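Local structure of hypoxanthine-guanine phosphoribosyltransferase (HGPRT) (Schistosoma mansoni, 5IPF) at residues Val57-Gly62 / Val204-Pro209; Phe97-Asp102 / Ala186-Lys191; Phe212-Ala217 / Asp222-Leu227. The protein probably catalyses purine salvage, joining hypoxanthine or guanine to the phosphoribosyl group of phosphoribosyl pyrophosphate to give IMP or GMP. All blocks are in the same frame, centred on the assembly; numbering follows the deposited sequence.

How the contacts relate
Contacts 1 and 2 both lie in the buried interior and share the central parallel sheet, where strand 203-208 of contact 1 pairs with the strands of 186-191 in contact 2. Both are chiefly apolar, with a phenylalanine ring covered on one face by an aliphatic group. Contact 2 is the more central of the two, and its strand runs on to a lysine beside IMP. Contact 3 lies farther out, though still mostly buried, and joins the end of strand 213-214 and the loop after it to loop 222-227, largely through backbone atoms. It touches contact 1 where Val213 packs on Leu58, and contact 2 through Tyr216 and Asp102. Contacts 2 and 3 both touch IMP and the third subunit.

Contact 1: Val57-Gly62 / Val204-Pro209; sequences VLIPNG and VGFEVP
Ile59 spreads over one face of the Phe206 ring with both of its branches. CD1 of Ile59 lies 3.8 Å from the centroid of the Phe206 ring and 25° off its normal, a CH-pi contact shifted toward the root of the ring, where CG of Phe206 is 3.5 Å from Ile59 CD1. The methyl CG2 of Ile59 covers the far end instead, 3.9 Å from CZ of Phe206. The split follows from the torsions: CG1 stands beside the backbone N (chi1 -47°) while CG2 lies anti to it. Next along the strand, Val208 offers CG1 to Ile59 CD1 at 4.1 Å and to Leu58 CD2 at 3.9 Å. Phe206 and Val208 point to the same side of their strand, and Glu207 between them turns away. On the other segment a classic beta bulge, in which Leu58 and Ile59 both face Ile230, lets two successive side chains point toward strand 203-208. Leu189 adds to this apolar core from the neighbouring strand, touching Ile59, Phe206 and Val208. Gly62 N is held by Asp66 of the second subunit. Helix 61-81, with Pro60 at its N-cap, packs Met63 and Arg67 on Phe206, and Arg67 also bonds the carbonyls of Val204 and Gly205. Beside this helix, the contact joins strand 54-59 of the small antiparallel sheet to the central parallel one.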
loop_
_atom_site.group_PDB
_atom_site.type_symbol
_atom_site.label_atom_id
_atom_site.label_comp_id
_atom_site.label_asym_id
_atom_site.label_seq_id
_atom_site.Cartn_x
_atom_site.Cartn_y
_atom_site.Cartn_z
ATOM N N VAL A 57 -0.927 14.356 -16.194
ATOM C CA VAL A 57 -1.413 13.864 -14.910
ATOM C C VAL A 57 -1.499 15.038 -13.948
ATOM O O VAL A 57 -0.524 15.776 -13.770
ATOM C CB VAL A 57 -0.487 12.770 -14.356
ATOM C CG1 VAL A 57 -0.969 12.324 -12.989
ATOM C CG2 VAL A 57 -0.413 11.596 -15.318
ATOM N N LEU A 58 -2.666 15.217 -13.328
ATOM C CA LEU A 58 -2.847 16.316 -12.384
ATOM C C LEU A 58 -2.493 15.891 -10.961
ATOM O O LEU A 58 -1.619 16.491 -10.326
ATOM C CB LEU A 58 -4.283 16.846 -12.452
ATOM C CG LEU A 58 -4.449 18.237 -11.832
ATOM C CD1 LEU A 58 -3.655 19.270 -12.624
ATOM C CD2 LEU A 58 -5.912 18.639 -11.732
ATOM N N ILE A 59 -3.160 14.862 -10.447
ATOM C CA ILE A 59 -2.873 14.357 -9.106
ATOM C C ILE A 59 -2.563 12.866 -9.188
ATOM O O ILE A 59 -3.453 12.066 -9.512
ATOM C CB ILE A 59 -4.040 14.621 -8.142
ATOM C CG1 ILE A 59 -4.531 16.063 -8.271
ATOM C CG2 ILE A 59 -3.610 14.359 -6.710
ATOM C CD1 ILE A 59 -5.622 16.425 -7.292
ATOM N N PRO A 60 -1.326 12.450 -8.920
ATOM C CA PRO A 60 -1.024 11.015 -8.889
ATOM C C PRO A 60 -1.763 10.315 -7.758
ATOM O O PRO A 60 -2.123 10.924 -6.747
ATOM C CB PRO A 60 0.494 10.974 -8.675
ATOM C CG PRO A 60 0.978 12.294 -9.182
ATOM C CD PRO A 60 -0.107 13.273 -8.841
ATOM N N ASN A 61 -1.976 9.011 -7.943
ATOM C CA ASN A 61 -2.777 8.229 -7.004
ATOM C C ASN A 61 -2.181 8.264 -5.598
ATOM O O ASN A 61 -2.883 8.541 -4.611
ATOM C CB ASN A 61 -2.891 6.794 -7.527
ATOM C CG ASN A 61 -3.684 5.896 -6.609
ATOM O OD1 ASN A 61 -3.145 5.345 -5.651
ATOM N ND2 ASN A 61 -4.968 5.730 -6.904
ATOM N N GLY A 62 -0.878 7.997 -5.487
ATOM C CA GLY A 62 -0.240 7.986 -4.182
ATOM C C GLY A 62 -0.318 9.317 -3.463
ATOM O O GLY A 62 -0.404 9.356 -2.232
ATOM N N VAL A 204 -12.191 19.043 2.242
ATOM C CA VAL A 204 -11.759 19.100 0.853
ATOM C C VAL A 204 -10.355 18.521 0.753
ATOM O O VAL A 204 -9.495 18.803 1.595
ATOM C CB VAL A 204 -11.790 20.541 0.302
ATOM C CG1 VAL A 204 -11.415 20.555 -1.171
ATOM C CG2 VAL A 204 -13.161 21.165 0.512
ATOM N N GLY A 205 -10.129 17.708 -0.275
ATOM C CA GLY A 205 -8.807 17.178 -0.534
ATOM C C GLY A 205 -7.938 18.163 -1.286
ATOM O O GLY A 205 -6.921 18.631 -0.767
ATOM N N PHE A 206 -8.338 18.498 -2.510
ATOM C CA PHE A 206 -7.568 19.387 -3.365
ATOM C C PHE A 206 -8.487 20.417 -4.003
ATOM O O PHE A 206 -9.665 20.151 -4.255
ATOM C CB PHE A 206 -6.828 18.610 -4.469
ATOM C CG PHE A 206 -5.971 17.490 -3.956
ATOM C CD1 PHE A 206 -6.508 16.229 -3.745
ATOM C CD2 PHE A 206 -4.628 17.695 -3.691
ATOM C CE1 PHE A 206 -5.722 15.197 -3.273
ATOM C CE2 PHE A 206 -3.837 16.666 -3.220
ATOM C CZ PHE A 206 -4.384 15.415 -3.013
ATOM N N GLU A 207 -7.931 21.599 -4.260
ATOM C CA GLU A 207 -8.598 22.644 -5.032
ATOM C C GLU A 207 -7.890 22.736 -6.380
ATOM O O GLU A 207 -6.721 23.132 -6.447
ATOM C CB GLU A 207 -8.572 23.979 -4.292
ATOM C CG GLU A 207 -9.144 25.135 -5.093
ATOM C CD GLU A 207 -9.116 26.442 -4.329
ATOM O OE1 GLU A 207 -9.674 26.494 -3.212
ATOM O OE2 GLU A 207 -8.527 27.416 -4.842
ATOM N N VAL A 208 -8.594 22.367 -7.445
ATOM C CA VAL A 208 -7.989 22.219 -8.767
ATOM C C VAL A 208 -8.414 23.366 -9.679
ATOM O O VAL A 208 -9.462 23.985 -9.449
ATOM C CB VAL A 208 -8.357 20.860 -9.385
ATOM C CG1 VAL A 208 -7.797 19.726 -8.540
ATOM C CG2 VAL A 208 -9.867 20.735 -9.530
ATOM N N PRO A 209 -7.636 23.690 -10.712
ATOM C CA PRO A 209 -8.057 24.726 -11.663
ATOM C C PRO A 209 -9.317 24.314 -12.410
ATOM O O PRO A 209 -9.773 23.171 -12.347
ATOM C CB PRO A 209 -6.859 24.850 -12.609
ATOM C CG PRO A 209 -5.704 24.329 -11.824
ATOM C CD PRO A 209 -6.260 23.235 -10.971
#

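Contact 2: Phe97-Asp102 / Ala186-Lys191; sequences FKFLAD and ASLLVK. With IMP (inosinic acid), chain E.
Helix 97-112 packs here on the central parallel sheet of the phosphoribosyltransferase fold, with Phe99 set against the corner at Leu188 where strand 182-187 gives way to strand 189-191. A methylene covers the centre of the Phe99 ring: Leu188 CB stands 3.7 Å from the ring centroid of Phe99 and 5° off the normal, a CH-pi contact almost straight above the face. Leu188 CD1 extends the cover toward one side of the ring, 3.9 Å from Phe99 CE1. Meanwhile the edge of the ring is turned to the strand backbone, where Phe99 CE2 lies 3.6 Å from the carbonyl O of Ala186, near the ring plane. Having CG anti to its own backbone N (chi1 170°) sends the ring off the helix into this corner, and the side chains of Phe99 and Leu188 run alongside each other in opposite senses. Leu68 of helix 61-81 also touches Phe99, and Ile64 of the same helix meets Leu188. The corner is braced by Ser187, whose OG donates to the carbonyl O of Leu189 at 2.7 Å, tilted 31° from the carbonyl plane, and by backbone bonds that pair Ser187 with Gly205 and Leu188 with Phe206 of strand 203-208. Beyond it, strand 189-191 delivers a residue of the nucleotide pocket. The chain of Lys191 runs extended beyond CG and sets NZ 3.1 Å from O6 of IMP, a weak hydrogen bond consistent with recognition of a 6-oxopurine. Elsewhere on the helix, Lys98 forms a salt bridge with Glu108 of the third subunit, while Phe97 meets Phe124 and Leu100 of that same subunit.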
loop_
_atom_site.group_PDB
_atom_site.type_symbol
_atom_site.label_atom_id
_atom_site.label_comp_id
_atom_site.label_asym_id
_atom_site.label_seq_id
_atom_site.Cartn_x
_atom_site.Cartn_y
_atom_site.Cartn_z
ATOM N N PHE A 97 -16.454 6.190 -5.712
ATOM C CA PHE A 97 -16.214 4.867 -5.146
ATOM C C PHE A 97 -14.775 4.710 -4.661
ATOM O O PHE A 97 -14.542 4.358 -3.500
ATOM C CB PHE A 97 -16.559 3.783 -6.161
ATOM C CG PHE A 97 -16.345 2.395 -5.642
ATOM C CD1 PHE A 97 -17.223 1.847 -4.721
ATOM C CD2 PHE A 97 -15.262 1.643 -6.059
ATOM C CE1 PHE A 97 -17.029 0.573 -4.232
ATOM C CE2 PHE A 97 -15.062 0.366 -5.575
ATOM C CZ PHE A 97 -15.947 -0.168 -4.659
ATOM N N LYS A 98 -13.796 4.944 -5.539
ATOM C CA LYS A 98 -12.398 4.761 -5.149
ATOM C C LYS A 98 -12.019 5.694 -4.004
ATOM O O LYS A 98 -11.324 5.288 -3.061
ATOM C CB LYS A 98 -11.479 4.981 -6.351
ATOM C CG LYS A 98 -11.655 3.961 -7.465
ATOM C CD LYS A 98 -10.586 4.121 -8.538
ATOM C CE LYS A 98 -10.730 3.073 -9.632
ATOM N NZ LYS A 98 -9.634 3.162 -10.639
ATOM N N PHE A 99 -12.479 6.946 -4.066
ATOM C CA PHE A 99 -12.246 7.889 -2.978
ATOM C C PHE A 99 -12.853 7.386 -1.673
ATOM O O PHE A 99 -12.263 7.556 -0.598
ATOM C CB PHE A 99 -12.814 9.256 -3.365
ATOM C CG PHE A 99 -12.849 10.247 -2.241
ATOM C CD1 PHE A 99 -11.712 10.525 -1.503
ATOM C CD2 PHE A 99 -14.019 10.927 -1.941
ATOM C CE1 PHE A 99 -11.747 11.445 -0.472
ATOM C CE2 PHE A 99 -14.060 11.849 -0.911
ATOM C CZ PHE A 99 -12.923 12.108 -0.177
ATOM N N LEU A 100 -14.025 6.752 -1.747
ATOM C CA LEU A 100 -14.614 6.148 -0.557
ATOM C C LEU A 100 -13.765 4.994 -0.038
ATOM O O LEU A 100 -13.595 4.842 1.175
ATOM C CB LEU A 100 -16.031 5.659 -0.853
ATOM C CG LEU A 100 -16.605 4.763 0.249
ATOM C CD1 LEU A 100 -17.039 5.590 1.454
ATOM C CD2 LEU A 100 -17.739 3.894 -0.265
ATOM N N ALA A 101 -13.234 4.164 -0.938
ATOM C CA ALA A 101 -12.455 3.007 -0.504
ATOM C C ALA A 101 -11.182 3.441 0.211
ATOM O O ALA A 101 -10.898 2.993 1.330
ATOM C CB ALA A 101 -12.133 2.114 -1.702
ATOM N N ASP A 102 -10.405 4.329 -0.414
ATOM C CA ASP A 102 -9.180 4.796 0.227
ATOM C C ASP A 102 -9.477 5.618 1.476
ATOM O O ASP A 102 -8.730 5.540 2.464
ATOM C CB ASP A 102 -8.343 5.602 -0.767
ATOM C CG ASP A 102 -7.863 4.761 -1.938
ATOM O OD1 ASP A 102 -7.571 3.565 -1.732
ATOM O OD2 ASP A 102 -7.779 5.293 -3.066
ATOM N N ALA A 186 -17.730 15.491 2.365
ATOM C CA ALA A 186 -16.307 15.334 2.083
ATOM C C ALA A 186 -16.146 15.183 0.576
ATOM O O ALA A 186 -16.596 14.190 -0.004
ATOM C CB ALA A 186 -15.724 14.133 2.825
ATOM N N SER A 187 -15.515 16.170 -0.056
ATOM C CA SER A 187 -15.296 16.179 -1.496
ATOM C C SER A 187 -13.803 16.092 -1.771
ATOM O O SER A 187 -13.018 16.868 -1.215
ATOM C CB SER A 187 -15.876 17.440 -2.143
ATOM O OG SER A 187 -15.607 17.471 -3.534
ATOM N N LEU A 188 -13.418 15.145 -2.630
ATOM C CA LEU A 188 -12.004 14.958 -2.939
ATOM C C LEU A 188 -11.439 16.168 -3.673
ATOM O O LEU A 188 -10.354 16.659 -3.339
ATOM C CB LEU A 188 -11.810 13.689 -3.767
ATOM C CG LEU A 188 -10.382 13.452 -4.261
ATOM C CD1 LEU A 188 -9.428 13.282 -3.088
ATOM C CD2 LEU A 188 -10.322 12.252 -5.191
ATOM N N LEU A 189 -12.162 16.663 -4.674
ATOM C CA LEU A 189 -11.716 17.791 -5.476
ATOM C C LEU A 189 -12.750 18.908 -5.444
ATOM O O LEU A 189 -13.948 18.667 -5.268
ATOM C CB LEU A 189 -11.459 17.377 -6.930
ATOM C CG LEU A 189 -10.463 16.243 -7.175
ATOM C CD1 LEU A 189 -10.226 16.069 -8.665
ATOM C CD2 LEU A 189 -9.158 16.507 -6.445
ATOM N N VAL A 190 -12.268 20.137 -5.617
ATOM C CA VAL A 190 -13.114 21.320 -5.725
ATOM C C VAL A 190 -12.573 22.180 -6.858
ATOM O O VAL A 190 -11.376 22.483 -6.895
ATOM C CB VAL A 190 -13.164 22.121 -4.409
ATOM C CG1 VAL A 190 -13.586 23.557 -4.675
ATOM C CG2 VAL A 190 -14.119 21.465 -3.429
ATOM N N LYS A 191 -13.447 22.563 -7.784
ATOM C CA LYS A 191 -13.040 23.378 -8.919
ATOM C C LYS A 191 -13.014 24.851 -8.537
ATOM O O LYS A 191 -13.941 25.355 -7.895
ATOM C CB LYS A 191 -13.985 23.162 -10.101
ATOM C CG LYS A 191 -13.513 22.117 -11.093
ATOM C CD LYS A 191 -14.473 22.012 -12.263
ATOM C CE LYS A 191 -13.937 21.095 -13.347
ATOM N NZ LYS A 191 -14.897 20.949 -14.477
HETATM P P IMP E . -21.857 20.378 -9.760
HETATM O O1P IMP E . -21.255 20.648 -8.402
HETATM O O2P IMP E . -21.284 21.096 -10.958
HETATM O O3P IMP E . -23.326 20.724 -9.682
HETATM O "O5'" IMP E . -21.710 18.818 -10.058
HETATM C "C5'" IMP E . -21.205 18.369 -11.311
HETATM C "C4'" IMP E . -21.402 16.886 -11.526
HETATM O "O4'" IMP E . -20.538 16.453 -12.598
HETATM C "C3'" IMP E . -21.073 15.983 -10.350
HETATM O "O3'" IMP E . -21.803 14.763 -10.469
HETATM C "C2'" IMP E . -19.582 15.706 -10.543
HETATM O "O2'" IMP E . -19.155 14.456 -10.044
HETATM C "C1'" IMP E . -19.397 15.794 -12.068
HETATM N N9 IMP E . -18.215 16.568 -12.462
HETATM C C8 IMP E . -18.060 17.921 -12.303
HETATM N N7 IMP E . -16.850 18.282 -12.778
HETATM C C5 IMP E . -16.225 17.180 -13.243
HETATM C C6 IMP E . -14.977 16.996 -13.828
HETATM O O6 IMP E . -14.250 17.964 -14.050
HETATM N N1 IMP E . -14.590 15.730 -14.215
HETATM C C2 IMP E . -15.440 14.660 -14.019
HETATM N N3 IMP E . -16.678 14.852 -13.437
HETATM C C4 IMP E . -17.068 16.093 -13.053
#

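Contact 3: Phe212-Ala217 / Asp222-Leu227. With IMP (inosinic acid), chain E.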
loop_
_atom_site.group_PDB
_atom_site.type_symbol
_atom_site.label_atom_id
_atom_site.label_comp_id
_atom_site.label_asym_id
_atom_site.label_seq_id
_atom_site.Cartn_x
_atom_site.Cartn_y
_atom_site.Cartn_z
ATOM N N PHE A 212 -11.260 20.294 -16.999
ATOM C CA PHE A 212 -11.972 19.039 -16.797
ATOM C C PHE A 212 -10.986 17.928 -16.447
ATOM O O PHE A 212 -9.949 17.777 -17.102
ATOM C CB PHE A 212 -12.775 18.670 -18.043
ATOM C CG PHE A 212 -13.907 17.725 -17.769
ATOM C CD1 PHE A 212 -15.136 18.203 -17.347
ATOM C CD2 PHE A 212 -13.743 16.361 -17.924
ATOM C CE1 PHE A 212 -16.184 17.337 -17.088
ATOM C CE2 PHE A 212 -14.788 15.488 -17.666
ATOM C CZ PHE A 212 -16.009 15.978 -17.249
ATOM N N VAL A 213 -11.307 17.152 -15.410
ATOM C CA VAL A 213 -10.421 16.110 -14.907
ATOM C C VAL A 213 -11.126 14.760 -14.974
ATOM O O VAL A 213 -12.348 14.665 -14.825
ATOM C CB VAL A 213 -9.946 16.406 -13.466
ATOM C CG1 VAL A 213 -8.994 17.590 -13.457
ATOM C CG2 VAL A 213 -11.136 16.662 -12.550
ATOM N N VAL A 214 -10.338 13.709 -15.209
ATOM C CA VAL A 214 -10.825 12.334 -15.290
ATOM C C VAL A 214 -9.862 11.431 -14.525
ATOM O O VAL A 214 -8.792 11.858 -14.093
ATOM C CB VAL A 214 -10.968 11.842 -16.747
ATOM C CG1 VAL A 214 -12.000 12.667 -17.501
ATOM C CG2 VAL A 214 -9.621 11.876 -17.461
ATOM N N GLY A 215 -10.257 10.170 -14.365
ATOM C CA GLY A 215 -9.456 9.180 -13.674
ATOM C C GLY A 215 -9.788 9.099 -12.189
ATOM O O GLY A 215 -10.336 10.027 -11.590
ATOM N N TYR A 216 -9.439 7.956 -11.587
ATOM C CA TYR A 216 -9.712 7.683 -10.168
ATOM C C TYR A 216 -11.217 7.793 -9.874
ATOM O O TYR A 216 -11.658 8.589 -9.041
ATOM C CB TYR A 216 -8.875 8.596 -9.259
ATOM C CG TYR A 216 -8.908 8.230 -7.789
ATOM C CD1 TYR A 216 -8.249 7.103 -7.317
ATOM C CD2 TYR A 216 -9.603 9.014 -6.874
ATOM C CE1 TYR A 216 -8.287 6.759 -5.981
ATOM C CE2 TYR A 216 -9.648 8.679 -5.535
ATOM C CZ TYR A 216 -8.987 7.550 -5.094
ATOM O OH TYR A 216 -9.019 7.202 -3.763
ATOM N N ALA A 217 -12.002 6.981 -10.595
ATOM C CA ALA A 217 -13.455 6.927 -10.709
ATOM C C ALA A 217 -14.075 8.201 -11.306
ATOM O O ALA A 217 -15.272 8.191 -11.591
ATOM C CB ALA A 217 -14.169 6.611 -9.379
ATOM N N ASP A 222 -19.023 8.411 -18.868
ATOM C CA ASP A 222 -18.869 7.068 -18.304
ATOM C C ASP A 222 -17.601 6.360 -18.773
ATOM O O ASP A 222 -17.547 5.124 -18.776
ATOM C CB ASP A 222 -20.091 6.186 -18.592
ATOM N N ASN A 223 -16.572 7.112 -19.156
ATOM C CA ASN A 223 -15.277 6.560 -19.531
ATOM C C ASN A 223 -14.188 7.147 -18.637
ATOM O O ASN A 223 -14.421 8.079 -17.864
ATOM C CB ASN A 223 -14.968 6.838 -21.009
ATOM N N PHE A 224 -12.985 6.575 -18.750
ATOM C CA PHE A 224 -11.799 6.969 -17.985
ATOM C C PHE A 224 -11.905 6.638 -16.499
ATOM O O PHE A 224 -11.165 7.199 -15.689
ATOM C CB PHE A 224 -11.475 8.463 -18.149
ATOM C CG PHE A 224 -11.072 8.853 -19.546
ATOM C CD1 PHE A 224 -12.028 9.202 -20.482
ATOM C CD2 PHE A 224 -9.736 8.886 -19.915
ATOM C CE1 PHE A 224 -11.664 9.566 -21.764
ATOM C CE2 PHE A 224 -9.365 9.251 -21.197
ATOM C CZ PHE A 224 -10.331 9.590 -22.123
ATOM N N ARG A 225 -12.801 5.730 -16.108
ATOM C CA ARG A 225 -12.912 5.388 -14.693
ATOM C C ARG A 225 -11.791 4.457 -14.248
ATOM O O ARG A 225 -11.284 4.585 -13.128
ATOM C CB ARG A 225 -14.277 4.765 -14.403
ATOM C CG ARG A 225 -15.425 5.757 -14.452
ATOM C CD ARG A 225 -16.601 5.274 -13.625
ATOM N NE ARG A 225 -17.680 6.255 -13.576
ATOM C CZ ARG A 225 -18.744 6.235 -14.373
ATOM N NH1 ARG A 225 -18.874 5.278 -15.282
ATOM N NH2 ARG A 225 -19.678 7.170 -14.258
ATOM N N ASP A 226 -11.384 3.526 -15.107
ATOM C CA ASP A 226 -10.300 2.608 -14.780
ATOM C C ASP A 226 -8.926 3.269 -14.815
ATOM O O ASP A 226 -7.913 2.577 -14.640
ATOM C CB ASP A 226 -10.327 1.410 -15.729
ATOM C CG ASP A 226 -10.445 1.820 -17.181
ATOM O OD1 ASP A 226 -10.974 2.921 -17.446
ATOM O OD2 ASP A 226 -10.014 1.041 -18.058
ATOM N N LEU A 227 -8.845 4.576 -15.037
ATOM C CA LEU A 227 -7.572 5.271 -14.950
ATOM C C LEU A 227 -7.133 5.386 -13.495
ATOM O O LEU A 227 -7.949 5.568 -12.587
ATOM C CB LEU A 227 -7.677 6.658 -15.580
ATOM C CG LEU A 227 -6.376 7.306 -16.046
ATOM C CD1 LEU A 227 -5.704 6.469 -17.125
ATOM C CD2 LEU A 227 -6.659 8.704 -16.554
HETATM P P IMP E . -21.857 20.378 -9.760
HETATM O O1P IMP E . -21.255 20.648 -8.402
HETATM O O2P IMP E . -21.284 21.096 -10.958
HETATM O O3P IMP E . -23.326 20.724 -9.682
HETATM O "O5'" IMP E . -21.710 18.818 -10.058
HETATM C "C5'" IMP E . -21.205 18.369 -11.311
HETATM C "C4'" IMP E . -21.402 16.886 -11.526
HETATM O "O4'" IMP E . -20.538 16.453 -12.598
HETATM C "C3'" IMP E . -21.073 15.983 -10.350
HETATM O "O3'" IMP E . -21.803 14.763 -10.469
HETATM C "C2'" IMP E . -19.582 15.706 -10.543
HETATM O "O2'" IMP E . -19.155 14.456 -10.044
HETATM C "C1'" IMP E . -19.397 15.794 -12.068
HETATM N N9 IMP E . -18.215 16.568 -12.462
HETATM C C8 IMP E . -18.060 17.921 -12.303
HETATM N N7 IMP E . -16.850 18.282 -12.778
HETATM C C5 IMP E . -16.225 17.180 -13.243
HETATM C C6 IMP E . -14.977 16.996 -13.828
HETATM O O6 IMP E . -14.250 17.964 -14.050
HETATM N N1 IMP E . -14.590 15.730 -14.215
HETATM C C2 IMP E . -15.440 14.660 -14.019
HETATM N N3 IMP E . -16.678 14.852 -13.437
HETATM C C4 IMP E . -17.068 16.093 -13.053
#
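This contact lies next to the purine pocket, between the end of the short strand 213-214 with the loop after it, and the loop 222-227 that leads back toward strand 230-233. The backbones come close from Gly215 to Ala217. Tyr216 N donates to Leu227 O at 3.0 Å, fairly straight at 160°, but approaches from above the carbonyl plane, 45° out of it. One residue earlier, Gly215 CA lies 3.3 Å from Phe224 O as a CA-H...O contact, and Leu227 CB comes within 3.6 Å of the same Gly215 CA. With no side chain on the glycine, the leucine packs directly against the backbone. Val214 meets the root of Phe224, CB to CB at 3.7 Å, and its CG2 lies obliquely to the ring. Phe224 has CG beside its own N (chi1 -65°), and its ring leads away to stack on Tyr50 and meet Phe241 edge-to-face. Ala217 O lies at the edge of the Arg225 guanidinium, whose salt bridge is with Asp219. At the other end of 212-217, the chain grips the base of IMP. IMP N1 donates to Val213 O at 2.6 Å, and Val213 N returns a weak bond of 3.3 Å to IMP O6, consistent with recognition of a 6-oxopurine; Lys191 is also weakly bonded to O6. IMP N1 lies over one face of the Phe212 ring, offset toward the rim, 3.4 Å from Phe212 CZ. Val214 pairs by backbone hydrogen bonding with Cys231 of strand 230-233, the middle strand of the antiparallel sheet; strand 54-59 packs Leu54 on Phe224 and Leu227, and helix 97-112 takes the hydroxyl of Tyr216 at Asp102.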